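Local coordinates for protein pantothenate kinase (PDB 3TQC) that catalyses the ATP-dependent phosphorylation of pantothenate to 4'-phosphopantothenate, the first step of coenzyme A biosynthesis, at residues Asp39-Lys42 and Leu43-Gln46; Leu134-Asn137 and Ala138-Glu141; Gln220-Val223 and Ser224-Phe227; Leu305-Ala308 and Ala309-Ile313. All coordinates share one frame; numbering follows the deposited sequence.

Interaction 1: Asp39-Lys42 and Leu43-Gln46; sequences DLDK and LQGQ
Leu43 lays its side chain along the backbone carbonyl of Asp39, one helical turn earlier, with CD1 3.3 Å from Asp39 O and 4.1 Å from Asp39 CB. With CG opposite the carbonyl carbon (chi1 -70°), the isobutyl group stays beside its own N-H, and that N-H bonds to the same Asp39 O at 2.9 Å. A bulky apolar residue suits the place, since Leu43 is buried and also packs on Ala114 of helix 105-116. The aspartate turns its carboxylate elsewhere, to a salt bridge with Arg118 and a bond from Thr36 N.

On the outer side Gln44 folds back over the last turn. Its NE2 donates to Asp41 O at 2.9 Å, a fairly straight bond, with the oxygen close to the plane of the amide. Helix 37-42 ends here, and the bonds mark its C-terminal end: Asp41 O accepts from Gln44 N at 3.2 Å as well as from NE2, so two donors of one residue grip one carbonyl. The backbone N-H comes from above the carbonyl plane, the side-chain N-H from much nearer to it. A long amide suits this spot because its extended chain can reach back to the carbonyl of Asp41, three residues earlier; the carboxylate and amide planes of Asp41 and Gln44 stand 46° apart. Lys42 also packs on Ala114, and its NZ bonds to Ser117 OG.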
loop_
_atom_site.group_PDB
_atom_site.type_symbol
_atom_site.label_atom_id
_atom_site.label_comp_id
_atom_site.label_asym_id
_atom_site.label_seq_id
_atom_site.Cartn_x
_atom_site.Cartn_y
_atom_site.Cartn_z
ATOM N N ASP B 39 9.183 -29.478 -11.788
ATOM C CA ASP B 39 7.942 -28.673 -11.758
ATOM C C ASP B 39 6.750 -29.606 -11.722
ATOM O O ASP B 39 5.867 -29.445 -10.885
ATOM C CB ASP B 39 7.747 -27.806 -13.015
ATOM C CG ASP B 39 8.677 -26.633 -13.094
ATOM O OD1 ASP B 39 9.158 -26.135 -12.050
ATOM O OD2 ASP B 39 8.907 -26.182 -14.234
ATOM N N LEU B 40 6.725 -30.537 -12.679
ATOM C CA LEU B 40 5.629 -31.500 -12.821
ATOM C C LEU B 40 5.367 -32.236 -11.503
ATOM O O LEU B 40 4.218 -32.351 -11.070
ATOM C CB LEU B 40 5.913 -32.510 -13.958
ATOM C CG LEU B 40 5.383 -32.147 -15.361
ATOM C CD1 LEU B 40 5.899 -30.821 -15.852
ATOM C CD2 LEU B 40 5.719 -33.225 -16.365
ATOM N N ASP B 41 6.437 -32.711 -10.868
ATOM C CA ASP B 41 6.339 -33.347 -9.555
ATOM C C ASP B 41 5.702 -32.417 -8.493
ATOM O O ASP B 41 4.767 -32.823 -7.803
ATOM C CB ASP B 41 7.724 -33.832 -9.094
ATOM C CG ASP B 41 7.745 -34.252 -7.634
ATOM O OD1 ASP B 41 7.796 -33.364 -6.745
ATOM O OD2 ASP B 41 7.728 -35.470 -7.378
ATOM N N LYS B 42 6.206 -31.189 -8.373
ATOM C CA LYS B 42 5.680 -30.221 -7.386
ATOM C C LYS B 42 4.225 -29.813 -7.653
ATOM O O LYS B 42 3.492 -29.501 -6.728
ATOM C CB LYS B 42 6.550 -28.960 -7.326
ATOM C CG LYS B 42 7.914 -29.203 -6.740
ATOM C CD LYS B 42 8.605 -27.931 -6.296
ATOM C CE LYS B 42 10.033 -28.229 -5.863
ATOM N NZ LYS B 42 10.751 -26.974 -5.551
ATOM N N LEU B 43 3.833 -29.829 -8.923
ATOM C CA LEU B 43 2.483 -29.466 -9.350
ATOM C C LEU B 43 1.468 -30.605 -9.258
ATOM O O LEU B 43 0.279 -30.373 -9.507
ATOM C CB LEU B 43 2.524 -28.937 -10.786
ATOM C CG LEU B 43 3.201 -27.572 -10.923
ATOM C CD1 LEU B 43 3.720 -27.352 -12.328
ATOM C CD2 LEU B 43 2.230 -26.466 -10.515
ATOM N N GLN B 44 1.911 -31.816 -8.907
ATOM C CA GLN B 44 1.004 -32.971 -8.768
ATOM C C GLN B 44 -0.276 -32.625 -8.009
ATOM O O GLN B 44 -0.219 -32.044 -6.916
ATOM C CB GLN B 44 1.686 -34.132 -8.033
ATOM C CG GLN B 44 2.485 -35.042 -8.910
ATOM C CD GLN B 44 3.229 -36.076 -8.107
ATOM O OE1 GLN B 44 2.959 -37.273 -8.206
ATOM N NE2 GLN B 44 4.167 -35.621 -7.288
ATOM N N GLY B 45 -1.418 -32.998 -8.591
ATOM C CA GLY B 45 -2.732 -32.694 -8.024
ATOM C C GLY B 45 -3.303 -31.392 -8.558
ATOM O O GLY B 45 -4.524 -31.197 -8.576
ATOM N N GLN B 46 -2.412 -30.513 -9.008
ATOM C CA GLN B 46 -2.769 -29.190 -9.477
ATOM C C GLN B 46 -2.781 -29.145 -11.008
ATOM O O GLN B 46 -3.646 -28.521 -11.604
ATOM C CB GLN B 46 -1.764 -28.183 -8.911
ATOM C CG GLN B 46 -2.392 -27.031 -8.189
ATOM C CD GLN B 46 -3.239 -27.469 -7.009
ATOM O OE1 GLN B 46 -2.845 -28.329 -6.220
ATOM N NE2 GLN B 46 -4.423 -26.882 -6.894
#

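Interaction 2: Leu134-Asn137 and Ala138-Glu141; sequences LYSN and AKLE
Ser136 and Lys139 meet through a capping bond, in which Ser136 OG accepts weakly from Lys139 N at 3.3 Å. The hydroxyl sits between the backbone N and the carbonyl carbon (chi1 61°), the rotation that brings it back over the first turn. Two backbone bonds follow, Leu140 N to Ser136 O at 2.9 Å and Glu141 N to Asn137 O at 2.7 Å. Together they define the start of helix 137-142, with Ser136 as its N-cap: a short hydroxyl side chain is well suited to meeting an N-H of the first turn. A water extends the polar network, accepting from both Ser136 N and Lys139 NZ.

Apolar contacts lie on the Tyr135 side. Leu140 CD2 comes to the edge of the tyrosine ring and lies 4.0 Å from Tyr135 CB, while the extended Lys139 chain crosses the tyrosine at about a right angle, its CD 3.8 Å from Tyr135 CD1. The flexible methylenes of lysine can thus pack on the aromatic residue while its ammonium reaches the water. The amide of the buried Asn137 is bonded away from the turn, OD1 to Lys149 NZ and ND2 to the carbonyl of Tyr184.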
loop_
_atom_site.group_PDB
_atom_site.type_symbol
_atom_site.label_atom_id
_atom_site.label_comp_id
_atom_site.label_asym_id
_atom_site.label_seq_id
_atom_site.Cartn_x
_atom_site.Cartn_y
_atom_site.Cartn_z
ATOM N N LEU B 134 -9.629 -16.777 10.673
ATOM C CA LEU B 134 -11.039 -16.693 11.008
ATOM C C LEU B 134 -11.200 -17.007 12.478
ATOM O O LEU B 134 -10.446 -17.814 13.022
ATOM C CB LEU B 134 -11.857 -17.696 10.193
ATOM C CG LEU B 134 -12.046 -17.348 8.719
ATOM C CD1 LEU B 134 -12.602 -18.553 7.948
ATOM C CD2 LEU B 134 -12.959 -16.122 8.580
ATOM N N TYR B 135 -12.179 -16.371 13.120
ATOM C CA TYR B 135 -12.591 -16.765 14.461
ATOM C C TYR B 135 -13.229 -18.151 14.371
ATOM O O TYR B 135 -13.837 -18.496 13.359
ATOM C CB TYR B 135 -13.597 -15.769 15.063
ATOM C CG TYR B 135 -13.041 -14.386 15.405
ATOM C CD1 TYR B 135 -12.003 -14.230 16.322
ATOM C CD2 TYR B 135 -13.586 -13.235 14.834
ATOM C CE1 TYR B 135 -11.503 -12.967 16.640
ATOM C CE2 TYR B 135 -13.094 -11.968 15.148
ATOM C CZ TYR B 135 -12.058 -11.839 16.053
ATOM O OH TYR B 135 -11.590 -10.579 16.368
ATOM N N SER B 136 -13.092 -18.941 15.425
ATOM C CA SER B 136 -13.727 -20.247 15.479
ATOM C C SER B 136 -15.238 -20.109 15.375
ATOM O O SER B 136 -15.796 -19.035 15.631
ATOM C CB SER B 136 -13.406 -20.923 16.802
ATOM O OG SER B 136 -13.900 -20.131 17.858
ATOM N N ASN B 137 -15.899 -21.203 15.017
ATOM C CA ASN B 137 -17.363 -21.211 14.937
ATOM C C ASN B 137 -17.997 -20.800 16.264
ATOM O O ASN B 137 -18.941 -20.017 16.283
ATOM C CB ASN B 137 -17.891 -22.580 14.493
ATOM C CG ASN B 137 -17.656 -22.855 13.012
ATOM O OD1 ASN B 137 -17.299 -21.964 12.245
ATOM N ND2 ASN B 137 -17.866 -24.101 12.606
ATOM N N ALA B 138 -17.455 -21.301 17.368
ATOM C CA ALA B 138 -17.985 -20.973 18.688
ATOM C C ALA B 138 -17.953 -19.458 18.953
ATOM O O ALA B 138 -18.925 -18.901 19.457
ATOM C CB ALA B 138 -17.216 -21.725 19.764
ATOM N N LYS B 139 -16.844 -18.799 18.613
ATOM C CA LYS B 139 -16.747 -17.338 18.766
ATOM C C LYS B 139 -17.693 -16.618 17.821
ATOM O O LYS B 139 -18.335 -15.644 18.210
ATOM C CB LYS B 139 -15.329 -16.819 18.515
ATOM C CG LYS B 139 -14.351 -17.030 19.666
ATOM C CD LYS B 139 -13.023 -16.344 19.326
ATOM C CE LYS B 139 -11.827 -16.922 20.085
ATOM N NZ LYS B 139 -10.528 -16.456 19.472
ATOM N N LEU B 140 -17.762 -17.088 16.580
ATOM C CA LEU B 140 -18.652 -16.494 15.589
ATOM C C LEU B 140 -20.103 -16.628 16.014
ATOM O O LEU B 140 -20.894 -15.724 15.777
ATOM C CB LEU B 140 -18.464 -17.123 14.202
ATOM C CG LEU B 140 -17.135 -16.882 13.475
ATOM C CD1 LEU B 140 -17.045 -17.832 12.293
ATOM C CD2 LEU B 140 -16.990 -15.441 13.025
ATOM N N GLU B 141 -20.449 -17.754 16.634
ATOM C CA GLU B 141 -21.825 -17.999 17.053
ATOM C C GLU B 141 -22.259 -17.054 18.156
ATOM O O GLU B 141 -23.372 -16.531 18.126
ATOM C CB GLU B 141 -22.006 -19.453 17.503
ATOM C CG GLU B 141 -22.127 -20.407 16.336
ATOM C CD GLU B 141 -22.096 -21.868 16.725
ATOM O OE1 GLU B 141 -22.631 -22.224 17.806
ATOM O OE2 GLU B 141 -21.542 -22.659 15.928
HETATM O O HOH W 1 -11.208 -18.306 17.474
#

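Interaction 3: Gln220-Val223 and Ser224-Phe227; sequences QVFV and SDFF
This is a tight local turn, clasped by an aspartate, in the loop between strands 199-203 and 229-234, where a short 3-10 segment includes Ser224 and Asp225. Asp225 OD1 accepts from Phe222 N at 2.8 Å in a nearly straight bond, N-H...O 170°, using the anti side of the carboxylate. In return, Asp225 N donates to Phe222 O at 2.9 Å, and so the two residues are joined both ways. A chi1 of -62° sets the carboxylate on the side of its own backbone N, where it lies alongside the Phe222 side chain, pointing the same way, its plane 24° from that of the ring. Aspartate suits the site because its short chain holds the carboxylate close to the turn.

The next bond, Phe226 N to Val223 O at 2.8 Å, continues the turn. Apolar groups pack round it. Val221 CG2 presses on Phe226 CE1 at 3.3 Å, the valine crossing the phenylalanine at about a right angle; Val223 CG1 meets Phe227 CE2 at 4.0 Å. The Phe227 ring, in turn, has Ser224 CA over one face, toward the rim. Val223 and Phe226 also pack on Leu164 of helix 157-168, a suitable setting for these bulky residues.

Asp225 OD1 forms a salt bridge with Arg300 of the second subunit, and Asp225 O bonds to Arg319 of that subunit. The i to i+3 bonds are those of a 3-10 turn, and here the turn forms part of the dimer interface.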
loop_
_atom_site.group_PDB
_atom_site.type_symbol
_atom_site.label_atom_id
_atom_site.label_comp_id
_atom_site.label_asym_id
_atom_site.label_seq_id
_atom_site.Cartn_x
_atom_site.Cartn_y
_atom_site.Cartn_z
ATOM N N GLN B 220 -3.314 2.497 12.781
ATOM C CA GLN B 220 -3.874 1.769 11.658
ATOM C C GLN B 220 -2.775 1.295 10.728
ATOM O O GLN B 220 -2.006 2.090 10.189
ATOM C CB GLN B 220 -4.877 2.634 10.873
ATOM C CG GLN B 220 -6.166 3.035 11.641
ATOM C CD GLN B 220 -6.989 1.839 12.133
ATOM O OE1 GLN B 220 -7.241 0.887 11.388
ATOM N NE2 GLN B 220 -7.399 1.885 13.391
ATOM N N VAL B 221 -2.723 -0.018 10.562
ATOM C CA VAL B 221 -1.941 -0.671 9.522
ATOM C C VAL B 221 -2.862 -1.674 8.825
ATOM O O VAL B 221 -3.764 -2.243 9.438
ATOM C CB VAL B 221 -0.701 -1.420 10.091
ATOM C CG1 VAL B 221 -1.094 -2.294 11.284
ATOM C CG2 VAL B 221 -0.066 -2.281 9.027
ATOM N N PHE B 222 -2.626 -1.858 7.539
ATOM C CA PHE B 222 -3.382 -2.784 6.719
ATOM C C PHE B 222 -2.516 -3.972 6.377
ATOM O O PHE B 222 -1.295 -3.877 6.422
ATOM C CB PHE B 222 -3.802 -2.100 5.423
ATOM C CG PHE B 222 -4.368 -0.733 5.625
ATOM C CD1 PHE B 222 -5.238 -0.482 6.671
ATOM C CD2 PHE B 222 -4.051 0.300 4.765
ATOM C CE1 PHE B 222 -5.763 0.766 6.858
ATOM C CE2 PHE B 222 -4.590 1.551 4.955
ATOM C CZ PHE B 222 -5.444 1.778 6.006
ATOM N N VAL B 223 -3.158 -5.086 6.035
ATOM C CA VAL B 223 -2.447 -6.274 5.563
ATOM C C VAL B 223 -1.505 -5.901 4.426
ATOM O O VAL B 223 -0.363 -6.363 4.389
ATOM C CB VAL B 223 -3.433 -7.374 5.090
ATOM C CG1 VAL B 223 -2.704 -8.500 4.401
ATOM C CG2 VAL B 223 -4.266 -7.888 6.270
ATOM N N SER B 224 -1.974 -5.049 3.518
ATOM C CA SER B 224 -1.161 -4.596 2.394
ATOM C C SER B 224 0.143 -3.890 2.802
ATOM O O SER B 224 1.105 -3.841 2.022
ATOM C CB SER B 224 -1.979 -3.682 1.480
ATOM O OG SER B 224 -2.237 -2.445 2.109
ATOM N N ASP B 225 0.208 -3.379 4.025
ATOM C CA ASP B 225 1.453 -2.782 4.487
ATOM C C ASP B 225 2.528 -3.828 4.790
ATOM O O ASP B 225 3.697 -3.476 4.969
ATOM C CB ASP B 225 1.207 -1.877 5.685
ATOM C CG ASP B 225 0.290 -0.702 5.346
ATOM O OD1 ASP B 225 -0.687 -0.469 6.072
ATOM O OD2 ASP B 225 0.539 -0.015 4.345
ATOM N N PHE B 226 2.148 -5.107 4.784
ATOM C CA PHE B 226 3.091 -6.192 5.012
ATOM C C PHE B 226 3.363 -7.044 3.799
ATOM O O PHE B 226 4.104 -8.043 3.880
ATOM C CB PHE B 226 2.614 -7.059 6.153
ATOM C CG PHE B 226 2.615 -6.355 7.439
ATOM C CD1 PHE B 226 1.441 -5.906 7.995
ATOM C CD2 PHE B 226 3.809 -6.081 8.075
ATOM C CE1 PHE B 226 1.450 -5.226 9.192
ATOM C CE2 PHE B 226 3.833 -5.399 9.253
ATOM C CZ PHE B 226 2.645 -4.971 9.824
ATOM N N PHE B 227 2.820 -6.663 2.660
ATOM C CA PHE B 227 3.181 -7.359 1.443
ATOM C C PHE B 227 3.713 -6.430 0.377
ATOM O O PHE B 227 3.566 -5.212 0.451
ATOM C CB PHE B 227 2.057 -8.308 0.949
ATOM C CG PHE B 227 0.777 -7.646 0.519
ATOM C CD1 PHE B 227 0.755 -6.675 -0.474
ATOM C CD2 PHE B 227 -0.427 -8.074 1.043
ATOM C CE1 PHE B 227 -0.466 -6.111 -0.921
ATOM C CE2 PHE B 227 -1.646 -7.509 0.624
ATOM C CZ PHE B 227 -1.661 -6.531 -0.362
#

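Interaction 4: Leu305-Ala308 and Ala309-Ile313; sequences LEKA and ADHSI. With ADP (adenosine-5'-diphosphate), chain D.
His311 is held between a lysine at its edge and a nucleotide over its face. Lys307 NZ donates to His311 ND1 at 2.9 Å, lying only 8° out of the imidazole plane, while the adenine of ADP covers one face of the ring, with ADP C4 3.1 Å above that plane. A bend at chi3 (81°) in the lysine chain helps bring the ammonium to the imidazole. NZ also bonds to Val103 O and makes a cation-pi contact with Trp243, whose ring stacks with His311. This use of ND1 as acceptor helps to set the rotation of the imidazole, and a flat ring is apt for lying against a base.

Backbone bonds shape the turn that presents the histidine. His311 N bonds to Ala308 O at 2.8 Å, closing a type I turn, and Ala308 N to Ser312 O at 2.8 Å draws the two arms together. Asp310 OD1 takes Ser312 N at 2.8 Å, an Asx turn for which the short carboxylate chain is well matched. At the strand end of the turn, Ile313 CD1 packs tightly on Lys307 CG at 3.3 Å and reaches Leu305 CB at 3.9 Å; a branched apolar side chain fits this buried place beside helix 52-84. The arrangement is a beta hairpin joining antiparallel strands 303-307 and 313-319, and its tip forms one wall of the adenine-binding site, beside the P-loop of this kinase.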
loop_
_atom_site.group_PDB
_atom_site.type_symbol
_atom_site.label_atom_id
_atom_site.label_comp_id
_atom_site.label_asym_id
_atom_site.label_seq_id
_atom_site.Cartn_x
_atom_site.Cartn_y
_atom_site.Cartn_z
ATOM N N LEU B 305 -5.725 -10.966 -12.603
ATOM C CA LEU B 305 -5.904 -12.073 -13.517
ATOM C C LEU B 305 -7.388 -12.199 -13.702
ATOM O O LEU B 305 -8.125 -12.354 -12.731
ATOM C CB LEU B 305 -5.371 -13.368 -12.931
ATOM C CG LEU B 305 -3.897 -13.446 -12.602
ATOM C CD1 LEU B 305 -3.618 -14.779 -11.892
ATOM C CD2 LEU B 305 -3.093 -13.327 -13.862
ATOM N N GLU B 306 -7.827 -12.101 -14.942
ATOM C CA GLU B 306 -9.236 -12.146 -15.266
ATOM C C GLU B 306 -9.530 -13.491 -15.942
ATOM O O GLU B 306 -8.969 -13.810 -16.980
ATOM C CB GLU B 306 -9.601 -10.954 -16.169
ATOM C CG GLU B 306 -11.088 -10.792 -16.424
ATOM C CD GLU B 306 -11.417 -9.604 -17.319
ATOM O OE1 GLU B 306 -11.128 -8.448 -16.935
ATOM O OE2 GLU B 306 -11.973 -9.826 -18.409
ATOM N N LYS B 307 -10.407 -14.273 -15.323
ATOM C CA LYS B 307 -10.724 -15.617 -15.774
ATOM C C LYS B 307 -11.987 -15.653 -16.617
ATOM O O LYS B 307 -12.950 -14.964 -16.318
ATOM C CB LYS B 307 -10.883 -16.548 -14.561
ATOM C CG LYS B 307 -9.558 -16.900 -13.907
ATOM C CD LYS B 307 -9.731 -17.538 -12.552
ATOM C CE LYS B 307 -10.058 -18.993 -12.616
ATOM N NZ LYS B 307 -9.957 -19.607 -11.265
ATOM N N ALA B 308 -11.968 -16.453 -17.683
ATOM C CA ALA B 308 -13.192 -16.838 -18.390
ATOM C C ALA B 308 -13.871 -17.969 -17.618
ATOM O O ALA B 308 -13.293 -18.511 -16.683
ATOM C CB ALA B 308 -12.871 -17.278 -19.805
ATOM N N ALA B 309 -15.090 -18.326 -18.013
ATOM C CA ALA B 309 -15.911 -19.324 -17.297
ATOM C C ALA B 309 -15.265 -20.712 -17.196
ATOM O O ALA B 309 -15.602 -21.497 -16.306
ATOM C CB ALA B 309 -17.309 -19.440 -17.947
ATOM N N ASP B 310 -14.355 -21.025 -18.111
ATOM C CA ASP B 310 -13.642 -22.294 -18.059
ATOM C C ASP B 310 -12.372 -22.211 -17.199
ATOM O O ASP B 310 -11.580 -23.132 -17.207
ATOM C CB ASP B 310 -13.306 -22.765 -19.479
ATOM C CG ASP B 310 -12.296 -21.850 -20.179
ATOM O OD1 ASP B 310 -11.809 -20.904 -19.524
ATOM O OD2 ASP B 310 -11.995 -22.086 -21.371
ATOM N N HIS B 311 -12.198 -21.101 -16.481
ATOM C CA HIS B 311 -11.028 -20.817 -15.632
ATOM C C HIS B 311 -9.782 -20.288 -16.347
ATOM O O HIS B 311 -8.840 -19.830 -15.687
ATOM C CB HIS B 311 -10.620 -22.019 -14.778
ATOM C CG HIS B 311 -11.581 -22.330 -13.683
ATOM N ND1 HIS B 311 -11.470 -21.777 -12.431
ATOM C CD2 HIS B 311 -12.656 -23.155 -13.643
ATOM C CE1 HIS B 311 -12.440 -22.242 -11.666
ATOM N NE2 HIS B 311 -13.175 -23.079 -12.376
ATOM N N SER B 312 -9.765 -20.343 -17.669
ATOM C CA SER B 312 -8.609 -19.895 -18.413
ATOM C C SER B 312 -8.456 -18.390 -18.229
ATOM O O SER B 312 -9.446 -17.665 -18.136
ATOM C CB SER B 312 -8.715 -20.303 -19.892
ATOM O OG SER B 312 -9.824 -19.698 -20.520
ATOM N N ILE B 313 -7.216 -17.929 -18.098
ATOM C CA ILE B 313 -6.954 -16.519 -17.974
ATOM C C ILE B 313 -7.117 -15.895 -19.344
ATOM O O ILE B 313 -6.498 -16.343 -20.299
ATOM C CB ILE B 313 -5.548 -16.236 -17.430
ATOM C CG1 ILE B 313 -5.397 -16.815 -16.026
ATOM C CG2 ILE B 313 -5.275 -14.722 -17.379
ATOM C CD1 ILE B 313 -6.481 -16.379 -15.084
HETATM P PB ADP D . -10.684 -20.159 -3.649
HETATM O O1B ADP D . -9.401 -20.637 -3.046
HETATM O O2B ADP D . -10.607 -18.751 -4.178
HETATM O O3B ADP D . -11.917 -20.396 -2.806
HETATM P PA ADP D . -10.261 -22.475 -5.228
HETATM O O1A ADP D . -8.808 -22.178 -5.511
HETATM O O2A ADP D . -10.662 -23.467 -4.182
HETATM O O3A ADP D . -11.005 -21.087 -4.919
HETATM O "O5'" ADP D . -10.951 -22.930 -6.580
HETATM C "C5'" ADP D . -12.354 -22.840 -6.752
HETATM C "C4'" ADP D . -12.825 -23.973 -7.653
HETATM O "O4'" ADP D . -12.401 -23.745 -8.993
HETATM C "C3'" ADP D . -12.229 -25.306 -7.253
HETATM O "O3'" ADP D . -13.210 -26.320 -7.477
HETATM C "C2'" ADP D . -11.032 -25.494 -8.150
HETATM O "O2'" ADP D . -10.820 -26.862 -8.455
HETATM C "C1'" ADP D . -11.426 -24.718 -9.389
HETATM N N9 ADP D . -10.308 -24.005 -10.039
HETATM C C8 ADP D . -9.603 -23.002 -9.497
HETATM N N7 ADP D . -8.670 -22.547 -10.364
HETATM C C5 ADP D . -8.789 -23.277 -11.476
HETATM C C6 ADP D . -8.101 -23.283 -12.764
HETATM N N6 ADP D . -7.092 -22.401 -12.973
HETATM N N1 ADP D . -8.512 -24.185 -13.674
HETATM C C2 ADP D . -9.514 -25.060 -13.437
HETATM N N3 ADP D . -10.189 -25.096 -12.267
HETATM C C4 ADP D . -9.866 -24.233 -11.272
#

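How the interactions relate
The four local contacts come in series along the chain, and none touches another. Interactions 1 and 4 are on the nucleotide side: their centres are about 21 Å apart, with the side chain of Leu43 of interaction 1 about 10 Å from ADP and interaction 4 contacting it directly. Interactions 2 and 3 both lie in the kinase-family region, about 24 Å apart between centres; the first follows edge strand 125-129 of the large mixed sheet, the second precedes its strand 229-234. Strand 303-307, at interaction 4, runs beside 229-234 in that sheet. The nucleotide contact of interaction 4 and the subunit contact of interaction 3 thus lie on opposite sides of the chain's centre, though both adjoin neighbouring strands of one sheet.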